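Local structure of signal recognition particle subunit SRP68 (Chaetomium thermophilum, 4P3G) at residues 29-34 and 83-88. The protein probably serves, through this RNA-binding domain of SRP68, to bind the 7S RNA of the signal recognition particle, which targets secretory and membrane proteins to the endoplasmic reticulum. Sequence-based numbering, arbitrary orientation.
Sequences TYRTQL and AWAHAM
Two nearly antiparallel helices of the SRP68 RNA-binding domain, 27-44 and 71-93, meet where Arg31, Tyr30 and Leu34 face Ala85 and its neighbours Trp84 and His86. The local axes run 157° apart and approach to 8.6 Å, a close pairing consistent with the small alanine at the point of nearest approach. It illustrates how a helix pair can place an apolar seam beneath a polar stack. Ala85 CB is the centre of the seam: Tyr30 CD2 lies 3.6 Å from Ala85 CB, the aliphatic root of Arg31 touches the same methyl through CB, and Leu34 CD1 reaches it more loosely. Leu34 CD1 also sits over one face of the Tyr30 ring, which probably limits how that ring can turn. Beyond the alanine, the side chains of Tyr30 and Trp84 run across each other at about a right angle; Tyr30 CE2 comes to 3.8 Å from Trp84 CE3, the indole meeting the edge of the phenol ring. The hydroxyl of Tyr30 is hydrogen-bonded to Glu81 OE1, one turn before Ala85 on helix 71-93, so the tyrosine grips that helix by both its ring and its polar end.

On the other flank, Arg31 leaves its helix with CG anti to the backbone N (chi1 -176°) and stays extended to NE, running alongside His86. Its guanidinium lies flat on one face of the imidazole, centres 3.7 Å apart and planes inclined by 15°. Arg31 NH1 nears His86 ND1 at an angle too poor for a hydrogen bond, so what joins the two side chains directly is the stack. With an alanine here, this face of the His86 ring would probably lose its flat cover. His86 also meets the ring of His108 on helix 103-128; such helix-on-helix packing is characteristic of an all-helical, TPR-like domain.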
# COMPACT_ATOMS: atom_id res chain seq x y z
N THR A 29 8.04 -22.54 31.15
CA THR A 29 8.88 -23.71 30.91
C THR A 29 10.21 -23.35 30.27
O THR A 29 11.26 -23.82 30.69
CB THR A 29 8.21 -24.68 29.92
OG1 THR A 29 6.89 -25.01 30.37
CG2 THR A 29 9.04 -25.94 29.73
N TYR A 30 10.14 -22.47 29.28
CA TYR A 30 11.29 -22.04 28.50
C TYR A 30 12.32 -21.43 29.41
O TYR A 30 13.49 -21.81 29.39
CB TYR A 30 10.82 -21.00 27.46
CG TYR A 30 11.87 -20.55 26.45
CD1 TYR A 30 12.80 -21.44 25.93
CD2 TYR A 30 11.89 -19.25 25.99
CE1 TYR A 30 13.73 -21.03 25.00
CE2 TYR A 30 12.82 -18.83 25.07
CZ TYR A 30 13.74 -19.73 24.58
OH TYR A 30 14.66 -19.31 23.65
N ARG A 31 11.83 -20.52 30.22
CA ARG A 31 12.65 -19.76 31.14
C ARG A 31 13.44 -20.66 32.08
O ARG A 31 14.62 -20.40 32.35
CB ARG A 31 11.72 -18.83 31.89
CG ARG A 31 12.40 -17.90 32.81
CD ARG A 31 11.32 -17.13 33.47
NE ARG A 31 11.81 -16.33 34.58
CZ ARG A 31 11.01 -15.83 35.49
NH1 ARG A 31 9.71 -16.07 35.41
NH2 ARG A 31 11.51 -15.11 36.49
N THR A 32 12.80 -21.72 32.56
CA THR A 32 13.47 -22.70 33.39
C THR A 32 14.54 -23.37 32.54
O THR A 32 15.71 -23.39 32.91
CB THR A 32 12.50 -23.79 33.94
OG1 THR A 32 11.63 -23.23 34.94
CG2 THR A 32 13.27 -24.93 34.57
N GLN A 33 14.13 -23.87 31.37
CA GLN A 33 15.04 -24.60 30.50
C GLN A 33 16.25 -23.76 30.17
O GLN A 33 17.37 -24.23 30.26
CB GLN A 33 14.33 -24.99 29.20
CG GLN A 33 13.19 -25.99 29.38
CD GLN A 33 12.63 -26.50 28.06
OE1 GLN A 33 13.03 -26.04 26.98
NE2 GLN A 33 11.70 -27.45 28.13
N LEU A 34 16.02 -22.50 29.84
CA LEU A 34 17.10 -21.58 29.53
C LEU A 34 18.06 -21.38 30.70
O LEU A 34 19.26 -21.30 30.52
CB LEU A 34 16.53 -20.24 29.08
CG LEU A 34 15.87 -20.18 27.69
CD1 LEU A 34 15.17 -18.85 27.52
CD2 LEU A 34 16.88 -20.39 26.58
N ALA A 83 15.62 -13.29 29.10
CA ALA A 83 14.88 -12.06 29.36
C ALA A 83 13.60 -12.02 28.55
O ALA A 83 12.58 -11.49 28.99
CB ALA A 83 15.74 -10.84 29.03
N TRP A 84 13.67 -12.54 27.33
CA TRP A 84 12.53 -12.61 26.44
C TRP A 84 11.46 -13.51 27.07
O TRP A 84 10.26 -13.18 27.05
CB TRP A 84 12.97 -13.17 25.09
CG TRP A 84 11.86 -13.21 24.09
CD1 TRP A 84 11.43 -12.17 23.32
CD2 TRP A 84 11.03 -14.34 23.76
NE1 TRP A 84 10.38 -12.58 22.54
CE2 TRP A 84 10.13 -13.91 22.78
CE3 TRP A 84 10.97 -15.66 24.21
CZ2 TRP A 84 9.16 -14.75 22.24
CZ3 TRP A 84 10.01 -16.51 23.66
CH2 TRP A 84 9.13 -16.05 22.69
N ALA A 85 11.91 -14.64 27.61
CA ALA A 85 11.02 -15.63 28.20
C ALA A 85 10.29 -15.02 29.40
O ALA A 85 9.07 -15.15 29.57
CB ALA A 85 11.82 -16.83 28.65
N HIS A 86 11.05 -14.31 30.21
CA HIS A 86 10.52 -13.70 31.40
C HIS A 86 9.45 -12.67 30.98
O HIS A 86 8.37 -12.61 31.57
CB HIS A 86 11.66 -13.09 32.23
CG HIS A 86 11.23 -12.59 33.57
ND1 HIS A 86 9.98 -12.83 34.11
CD2 HIS A 86 11.89 -11.84 34.49
CE1 HIS A 86 9.89 -12.24 35.28
NE2 HIS A 86 11.03 -11.62 35.53
N ALA A 87 9.77 -11.89 29.96
CA ALA A 87 8.84 -10.89 29.47
C ALA A 87 7.59 -11.56 28.90
O ALA A 87 6.47 -11.11 29.17
CB ALA A 87 9.49 -10.02 28.44
N MSE A 88 7.76 -12.65 28.16
CA MSE A 88 6.61 -13.31 27.53
C MSE A 88 5.74 -14.03 28.53
O MSE A 88 4.53 -14.16 28.33
CB MSE A 88 7.06 -14.32 26.47
CG MSE A 88 7.58 -13.69 25.17
SE MSE A 88 6.39 -12.42 24.29
CE MSE A 88 7.07 -10.72 24.99